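Local coordinates for protein HAD superfamily hydrolase (Brucella suis biovar 1, PDB 6NQ4) that probably acts as a phosphatase, as a member of the haloacid dehalogenase (HAD) superfamily of hydrolases, at residues C124-E127 and L128-Y131; V186-G189 and P190-I193; A213-H217 and R218-E222. One frame throughout, in Å; residues are numbered along the deposited sequence. Where two conformers were deposited one is given.

Interaction 1: residues C124-E127 and L128-Y131. With EDO (1,2-ethanediol), chain E.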
loop_
_atom_site.group_PDB
_atom_site.type_symbol
_atom_site.label_atom_id
_atom_site.label_comp_id
_atom_site.label_asym_id
_atom_site.label_seq_id
_atom_site.Cartn_x
_atom_site.Cartn_y
_atom_site.Cartn_z
ATOM N N CYS A 124 -1.974 0.442 -15.837
ATOM C CA CYS A 124 -1.169 1.147 -16.825
ATOM C C CYS A 124 -0.007 0.280 -17.320
ATOM O O CYS A 124 0.235 -0.831 -16.832
ATOM C CB CYS A 124 -0.695 2.490 -16.272
ATOM S SG CYS A 124 0.521 2.336 -14.973
ATOM N N GLU A 125 0.721 0.805 -18.313
ATOM C CA GLU A 125 1.854 0.079 -18.880
ATOM C C GLU A 125 2.975 -0.115 -17.864
ATOM O O GLU A 125 3.577 -1.191 -17.798
ATOM C CB GLU A 125 2.376 0.819 -20.103
ATOM C CG GLU A 125 3.389 0.024 -20.886
ATOM C CD GLU A 125 3.858 0.755 -22.119
ATOM O OE1 GLU A 125 5.069 0.698 -22.406
ATOM O OE2 GLU A 125 3.018 1.390 -22.795
ATOM N N ARG A 126 3.272 0.905 -17.060
ATOM C CA ARG A 126 4.365 0.771 -16.102
ATOM C C ARG A 126 4.071 -0.339 -15.104
ATOM O O ARG A 126 4.979 -1.063 -14.667
ATOM C CB ARG A 126 4.599 2.107 -15.396
ATOM C CG ARG A 126 5.579 2.054 -14.238
ATOM C CD ARG A 126 6.934 1.490 -14.664
ATOM N NE ARG A 126 7.851 1.533 -13.532
ATOM C CZ ARG A 126 8.908 0.746 -13.373
ATOM N NH1 ARG A 126 9.208 -0.188 -14.281
ATOM N NH2 ARG A 126 9.645 0.894 -12.286
ATOM N N GLU A 127 2.803 -0.493 -14.737
ATOM C CA GLU A 127 2.402 -1.492 -13.756
ATOM C C GLU A 127 2.547 -2.926 -14.256
ATOM O O GLU A 127 2.401 -3.850 -13.451
ATOM C CB GLU A 127 0.981 -1.181 -13.262
ATOM C CG GLU A 127 0.945 -0.049 -12.215
ATOM C CD GLU A 127 -0.425 0.614 -12.044
ATOM O OE1 GLU A 127 -1.408 0.235 -12.726
ATOM O OE2 GLU A 127 -0.502 1.543 -11.213
ATOM N N LEU A 128 2.850 -3.137 -15.540
ATOM C CA LEU A 128 3.200 -4.481 -16.017
ATOM C C LEU A 128 4.455 -5.045 -15.347
ATOM O O LEU A 128 4.712 -6.256 -15.447
ATOM C CB LEU A 128 3.414 -4.471 -17.536
ATOM C CG LEU A 128 2.197 -4.103 -18.387
ATOM C CD1 LEU A 128 2.632 -4.001 -19.859
ATOM C CD2 LEU A 128 1.105 -5.130 -18.204
ATOM N N ALA A 129 5.246 -4.208 -14.674
ATOM C CA ALA A 129 6.412 -4.691 -13.941
ATOM C C ALA A 129 6.070 -5.777 -12.915
ATOM O O ALA A 129 6.937 -6.605 -12.590
ATOM C CB ALA A 129 7.116 -3.504 -13.277
ATOM N N ILE A 130 4.830 -5.806 -12.415
ATOM C CA ILE A 130 4.432 -6.799 -11.422
ATOM C C ILE A 130 4.539 -8.230 -11.949
ATOM O O ILE A 130 4.673 -9.170 -11.156
ATOM C CB ILE A 130 2.999 -6.483 -10.907
ATOM C CG1 ILE A 130 2.710 -7.202 -9.578
ATOM C CG2 ILE A 130 1.957 -6.812 -11.991
ATOM C CD1 ILE A 130 1.393 -6.773 -8.922
ATOM N N TYR A 131 4.490 -8.427 -13.271
ATOM C CA TYR A 131 4.514 -9.774 -13.842
ATOM C C TYR A 131 5.911 -10.283 -14.144
ATOM O O TYR A 131 6.046 -11.440 -14.564
ATOM C CB TYR A 131 3.693 -9.835 -15.143
ATOM C CG TYR A 131 2.293 -9.310 -14.971
ATOM C CD1 TYR A 131 1.352 -10.017 -14.224
ATOM C CD2 TYR A 131 1.914 -8.104 -15.546
ATOM C CE1 TYR A 131 0.070 -9.516 -14.033
ATOM C CE2 TYR A 131 0.627 -7.591 -15.366
ATOM C CZ TYR A 131 -0.287 -8.309 -14.618
ATOM O OH TYR A 131 -1.560 -7.817 -14.427
HETATM C C1 EDO E . -1.557 4.090 -9.346
HETATM O O1 EDO E . -2.379 3.011 -9.800
HETATM C C2 EDO E . -2.287 4.849 -8.251
HETATM O O2 EDO E . -2.388 4.017 -7.097
#
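With chi1 at -63°, Leu128 sets its CG anti to its own carbonyl carbon, and the branch lies over the carbonyl of Glu125: Leu128 CB and Leu128 CG are each 3.3 Å from Glu125 O. Ile130 is turned differently. Its CG1 stands anti to the backbone N (chi1 -162°), which places CG2 in the position between N and carbonyl carbon and brings Ile130 CG2 to 3.3 Å from Glu127 O. The same methyl lies over the centre of the Tyr131 ring face.

The backbone evidence is that of a short 3-10 helix running through residues 126-131. Three successive i to i+3 bonds are made across the contact, from Leu128 N to Glu125 O at 3.1 Å, then from Ala129 N to Arg126 O and from Ile130 N to Glu127 O.

At the start of this helix, Glu127 CG stands beside the backbone N, and the extended chain beyond it carries the carboxylate to Cys124 N. Cys124 N donates to Glu127 OE1 over 3.2 Å, meeting the oxygen from above the carboxylate plane, and Thr150 OG1 is a second partner of that oxygen. Cys124 SG accepts a weak bond from Glu127 N. The other carboxylate oxygen, Glu127 OE2, takes a hydrogen bond at 2.8 Å from O1 of an ethanediol, probably from the crystallisation liquor, so both oxygens of the group are engaged. On the exposed flank, Arg126 NH1 approaches Ala129 CB obliquely at 4.0 Å.

The 3-10 helix belongs to the connection between strand 118-122 and strand 137-138, in the five-stranded parallel sheet. Leu128 and Tyr131 lean on those two strands, Tyr131 OH is bonded to His121 ND1, and Ile130 and Tyr131 both touch Ile112 of helix 104-114.

Interaction 2: residues V186-G189 and P190-I193; sequences VERG and PRLI
Val186 and Ile193 face each other as a hydrogen-bonded pair in a two-stranded antiparallel beta hairpin, closed by a type II' turn from Arg188 to Arg191. The tight part begins at this paired end. Val186 N donates to Ile193 O at 2.9 Å and Ile193 N returns a bond to Val186 O at 2.8 Å, while Val186 CG1 rests against Ile193 CB. Arg188 and Arg191 form the next hydrogen-bonded pair. Between the two lies the non-hydrogen-bonded pair Glu187 and Leu192, where CA-H...O contacts from Glu187 CA to Arg191 O and from Leu192 CA to Val186 O fill in the ladder. The short strand axes run at 137° to each other, a clear departure from strict antiparallel.

On the face carrying Val186, Arg188, Ile193 and Arg191, the side chains continue the close fit. Arg188 crosses Ile193 at about a right angle, with Ile193 CG1 3.9 Å above the plane of the Arg188 guanidinium. Arg188 NH1 is held by salt bridges to Asp155 and Glu156. Arg191 NH2 shares Glu156 and also reaches Glu51, so acidic groups probably offset the like charges of the two arginines.

The looser, solvent side is at Pro190, which is exposed. Gly189 before it has a positive phi of 54°, as the second residue of a type II' turn should, and is backbone-bonded to Asn49. Close packing resumes with Arg191: bent at chi3 (-52°), its chain curls back until Arg188 O lies 3.8 Å above the centre of the Arg191 guanidinium plane, and Arg191 NH2 stands 3.5 Å from Arg188 CD.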
loop_
_atom_site.group_PDB
_atom_site.type_symbol
_atom_site.label_atom_id
_atom_site.label_comp_id
_atom_site.label_asym_id
_atom_site.label_seq_id
_atom_site.Cartn_x
_atom_site.Cartn_y
_atom_site.Cartn_z
ATOM N N VAL A 186 -5.487 7.762 -3.896
ATOM C CA VAL A 186 -4.168 8.161 -3.420
ATOM C C VAL A 186 -3.940 9.604 -3.830
ATOM O O VAL A 186 -4.497 10.086 -4.822
ATOM C CB VAL A 186 -3.054 7.239 -3.994
ATOM C CG1 VAL A 186 -2.877 7.452 -5.493
ATOM C CG2 VAL A 186 -1.715 7.413 -3.253
ATOM N N GLU A 187 -3.125 10.301 -3.065
ATOM C CA GLU A 187 -2.754 11.641 -3.479
ATOM C C GLU A 187 -1.676 11.591 -4.558
ATOM O O GLU A 187 -0.874 10.645 -4.645
ATOM C CB GLU A 187 -2.286 12.473 -2.288
ATOM C CG GLU A 187 -1.092 11.878 -1.571
ATOM C CD GLU A 187 -1.513 10.994 -0.420
ATOM O OE1 GLU A 187 -1.642 9.753 -0.626
ATOM O OE2 GLU A 187 -1.739 11.560 0.690
ATOM N N ARG A 188 -1.681 12.601 -5.398
ATOM C CA ARG A 188 -0.613 12.825 -6.370
ATOM C C ARG A 188 -0.434 14.335 -6.417
ATOM O O ARG A 188 -1.197 15.040 -7.091
ATOM C CB ARG A 188 -0.954 12.249 -7.739
ATOM C CG ARG A 188 0.274 12.185 -8.662
ATOM C CD ARG A 188 -0.065 11.441 -9.955
ATOM N NE ARG A 188 -0.260 10.018 -9.706
ATOM C CZ ARG A 188 -0.948 9.208 -10.505
ATOM N NH1 ARG A 188 -1.499 9.682 -11.610
ATOM N NH2 ARG A 188 -1.081 7.928 -10.198
ATOM N N GLY A 189 0.522 14.832 -5.638
ATOM C CA GLY A 189 0.599 16.247 -5.385
ATOM C C GLY A 189 -0.739 16.712 -4.849
ATOM O O GLY A 189 -1.286 16.123 -3.910
ATOM N N PRO A 190 -1.323 17.734 -5.484
ATOM C CA PRO A 190 -2.603 18.276 -5.015
ATOM C C PRO A 190 -3.815 17.465 -5.433
ATOM O O PRO A 190 -4.919 17.773 -4.967
ATOM C CB PRO A 190 -2.649 19.656 -5.692
ATOM C CG PRO A 190 -1.959 19.405 -7.008
ATOM C CD PRO A 190 -0.804 18.481 -6.642
ATOM N N ARG A 191 -3.657 16.479 -6.312
ATOM C CA ARG A 191 -4.781 15.742 -6.869
ATOM C C ARG A 191 -5.087 14.492 -6.040
ATOM O O ARG A 191 -4.230 13.968 -5.315
ATOM C CB ARG A 191 -4.472 15.339 -8.321
ATOM C CG ARG A 191 -4.378 16.538 -9.273
ATOM C CD ARG A 191 -4.166 16.176 -10.759
ATOM N NE ARG A 191 -3.031 15.272 -10.988
ATOM C CZ ARG A 191 -1.750 15.605 -10.858
ATOM N NH1 ARG A 191 -1.400 16.836 -10.495
ATOM N NH2 ARG A 191 -0.812 14.697 -11.085
ATOM N N LEU A 192 -6.327 14.010 -6.159
ATOM C CA LEU A 192 -6.721 12.679 -5.695
ATOM C C LEU A 192 -6.961 11.801 -6.914
ATOM O O LEU A 192 -7.638 12.224 -7.866
ATOM C CB LEU A 192 -7.975 12.731 -4.812
ATOM C CG LEU A 192 -7.737 13.351 -3.432
ATOM C CD1 LEU A 192 -9.041 13.756 -2.759
ATOM C CD2 LEU A 192 -6.993 12.350 -2.583
ATOM N N ILE A 193 -6.382 10.600 -6.893
ATOM C CA ILE A 193 -6.349 9.691 -8.029
ATOM C C ILE A 193 -6.991 8.373 -7.616
ATOM O O ILE A 193 -6.664 7.821 -6.558
ATOM C CB ILE A 193 -4.883 9.449 -8.437
ATOM C CG1 ILE A 193 -4.169 10.774 -8.744
ATOM C CG2 ILE A 193 -4.797 8.491 -9.602
ATOM C CD1 ILE A 193 -4.719 11.505 -9.943
#

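Interaction 3: residues A213-H217 and R218-E222; sequences AGKPH and RPIYE. With PO4 (phosphate ion), chain G.
Lys215 and Tyr221 cross at about a right angle, the aliphatic part of the lysine passing the hydroxyl end of the tyrosine: Lys215 CG lies 3.5 Å from Tyr221 OH and Lys215 CD 3.6 Å. Ile220 meets the same methylene obliquely, with its CG2 3.7 Å from Lys215 CG. That methyl occupies the position between backbone N and carbonyl carbon because Ile220 CG1 is anti to N (chi1 -164°); it is thereby turned to the loop, where it also touches Lys215 N and His217 O. The Tyr221 ring presents its edge to the carbonyl oxygen of His217, which lies in the ring plane 3.3 Å from Tyr221 CD2.

Residues 213-217 form the loop that leaves strand 210-212 and leads into helix 218-232. A cis peptide bond precedes Pro216, and His217 N closes the bend by bonding to Gly214 O at 2.8 Å. A lysine in such a loop, close to the aspartates of the site, is consistent with the motif III lysine of HAD enzymes. Lys215 NZ makes salt bridges to Asp42, a ligand of the bound sodium, and to Asp251, and it bonds to Val74 O. It also donates to O4 of a phosphate ion at 2.8 Å, while Thr75, Asn76 and Trp44 bind the same ion; the phosphate probably came from the crystallisation liquor. The lysine chain bends at chi3 (-70°) before its amine reaches the anion.

At the other side of the loop, Ala213 CB packs on Pro219 CB at 4.0 Å, and a weak bond joins Ile220 N to Ala213 O. Helix 104-114 covers this side, with Val107 against both Ala213 and Ile220 and Leu111 against Ala213.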
loop_
_atom_site.group_PDB
_atom_site.type_symbol
_atom_site.label_atom_id
_atom_site.label_comp_id
_atom_site.label_asym_id
_atom_site.label_seq_id
_atom_site.Cartn_x
_atom_site.Cartn_y
_atom_site.Cartn_z
ATOM N N ALA A 213 -3.897 -8.774 -1.009
ATOM C CA ALA A 213 -2.796 -9.091 -0.111
ATOM C C ALA A 213 -2.187 -7.883 0.585
ATOM O O ALA A 213 -1.484 -8.069 1.585
ATOM C CB ALA A 213 -1.681 -9.836 -0.870
ATOM N N GLY A 214 -2.458 -6.656 0.109
ATOM C CA GLY A 214 -1.909 -5.454 0.704
ATOM C C GLY A 214 -2.630 -5.060 1.988
ATOM O O GLY A 214 -3.523 -5.754 2.471
ATOM N N LYS A 215 -2.212 -3.917 2.563
ATOM C CA LYS A 215 -2.805 -3.448 3.812
ATOM C C LYS A 215 -4.301 -3.236 3.613
ATOM O O LYS A 215 -4.702 -2.637 2.614
ATOM C CB LYS A 215 -2.191 -2.106 4.237
ATOM C CG LYS A 215 -0.667 -2.143 4.453
ATOM C CD LYS A 215 -0.086 -0.768 4.813
ATOM C CE LYS A 215 -0.120 0.197 3.634
ATOM N NZ LYS A 215 0.614 1.469 3.923
ATOM N N PRO A 216 -5.153 -3.645 4.577
ATOM C CA PRO A 216 -4.874 -4.114 5.943
ATOM C C PRO A 216 -4.697 -5.630 6.072
ATOM O O PRO A 216 -4.668 -6.140 7.200
ATOM C CB PRO A 216 -6.152 -3.731 6.686
ATOM C CG PRO A 216 -7.235 -3.951 5.628
ATOM C CD PRO A 216 -6.599 -3.471 4.333
ATOM N N HIS A 217 -4.565 -6.338 4.950
ATOM C CA HIS A 217 -4.525 -7.795 4.994
ATOM C C HIS A 217 -3.164 -8.292 5.480
ATOM O O HIS A 217 -2.125 -7.625 5.340
ATOM C CB HIS A 217 -4.896 -8.367 3.627
ATOM C CG HIS A 217 -6.181 -7.810 3.104
ATOM N ND1 HIS A 217 -7.411 -8.296 3.491
ATOM C CD2 HIS A 217 -6.428 -6.776 2.265
ATOM C CE1 HIS A 217 -8.363 -7.601 2.892
ATOM N NE2 HIS A 217 -7.793 -6.664 2.151
ATOM N N ARG A 218 -3.180 -9.501 6.043
ATOM C CA ARG A 218 -1.993 -10.009 6.723
ATOM C C ARG A 218 -0.772 -10.231 5.831
ATOM O O ARG A 218 0.347 -10.036 6.331
ATOM C CB ARG A 218 -2.339 -11.274 7.515
ATOM C CG ARG A 218 -1.220 -11.696 8.442
ATOM C CD ARG A 218 -1.546 -12.987 9.133
ATOM N NE ARG A 218 -2.710 -12.845 9.984
ATOM C CZ ARG A 218 -3.491 -13.858 10.342
ATOM N NH1 ARG A 218 -3.228 -15.086 9.912
ATOM N NH2 ARG A 218 -4.541 -13.646 11.118
ATOM N N PRO A 219 -0.890 -10.654 4.553
ATOM C CA PRO A 219 0.341 -11.032 3.825
ATOM C C PRO A 219 1.400 -9.949 3.769
ATOM O O PRO A 219 2.594 -10.250 3.911
ATOM C CB PRO A 219 -0.168 -11.432 2.440
ATOM C CG PRO A 219 -1.537 -11.976 2.721
ATOM C CD PRO A 219 -2.089 -11.042 3.784
ATOM N N ILE A 220 1.012 -8.690 3.588
ATOM C CA ILE A 220 2.033 -7.650 3.514
ATOM C C ILE A 220 2.730 -7.468 4.858
ATOM O O ILE A 220 3.945 -7.203 4.903
ATOM C CB ILE A 220 1.428 -6.340 2.959
ATOM C CG1 ILE A 220 2.545 -5.386 2.507
ATOM C CG2 ILE A 220 0.471 -5.679 3.965
ATOM C CD1 ILE A 220 2.022 -4.141 1.801
ATOM N N TYR A 221 1.998 -7.648 5.969
ATOM C CA TYR A 221 2.602 -7.540 7.297
ATOM C C TYR A 221 3.553 -8.690 7.558
ATOM O O TYR A 221 4.619 -8.488 8.143
ATOM C CB TYR A 221 1.521 -7.446 8.385
ATOM C CG TYR A 221 0.834 -6.110 8.318
ATOM C CD1 TYR A 221 1.402 -4.988 8.918
ATOM C CD2 TYR A 221 -0.318 -5.937 7.561
ATOM C CE1 TYR A 221 0.808 -3.736 8.808
ATOM C CE2 TYR A 221 -0.895 -4.702 7.430
ATOM C CZ TYR A 221 -0.332 -3.602 8.057
ATOM O OH TYR A 221 -0.905 -2.349 7.929
ATOM N N GLU A 222 3.192 -9.901 7.125
ATOM C CA GLU A 222 4.104 -11.028 7.290
ATOM C C GLU A 222 5.374 -10.824 6.474
ATOM O O GLU A 222 6.472 -11.185 6.916
ATOM C CB GLU A 222 3.391 -12.333 6.928
ATOM C CG GLU A 222 2.374 -12.762 7.986
ATOM C CD GLU A 222 1.539 -13.959 7.576
ATOM O OE1 GLU A 222 1.427 -14.229 6.362
ATOM O OE2 GLU A 222 0.990 -14.631 8.478
HETATM P P PO4 G . 0.400 3.927 0.824
HETATM O O1 PO4 G . -0.167 5.013 1.738
HETATM O O2 PO4 G . 1.865 4.193 0.527
HETATM O O3 PO4 G . -0.442 4.191 -0.439
HETATM O O4 PO4 G . 0.090 2.552 1.364
#

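How the interactions relate
The three contacts follow one another along the chain, their centres 20 to 23 Å apart, and none touches another. Interactions 1 and 2 come closest, about 6 Å between nearest atoms; interactions 1 and 3 are about 9 Å apart and interactions 2 and 3 about 10 Å. Two of them border the sodium and phosphate pocket, probably the active site, where Asp42, Trp44 and Asp246 bind the sodium: interaction 3 bonds the phosphate, and the Val186 side chain of interaction 2 comes within about 4 Å of it. The sodium lies about 6 Å from the side chain of Lys215. Interaction 1 instead meets an ethanediol probably from the crystallisation liquor.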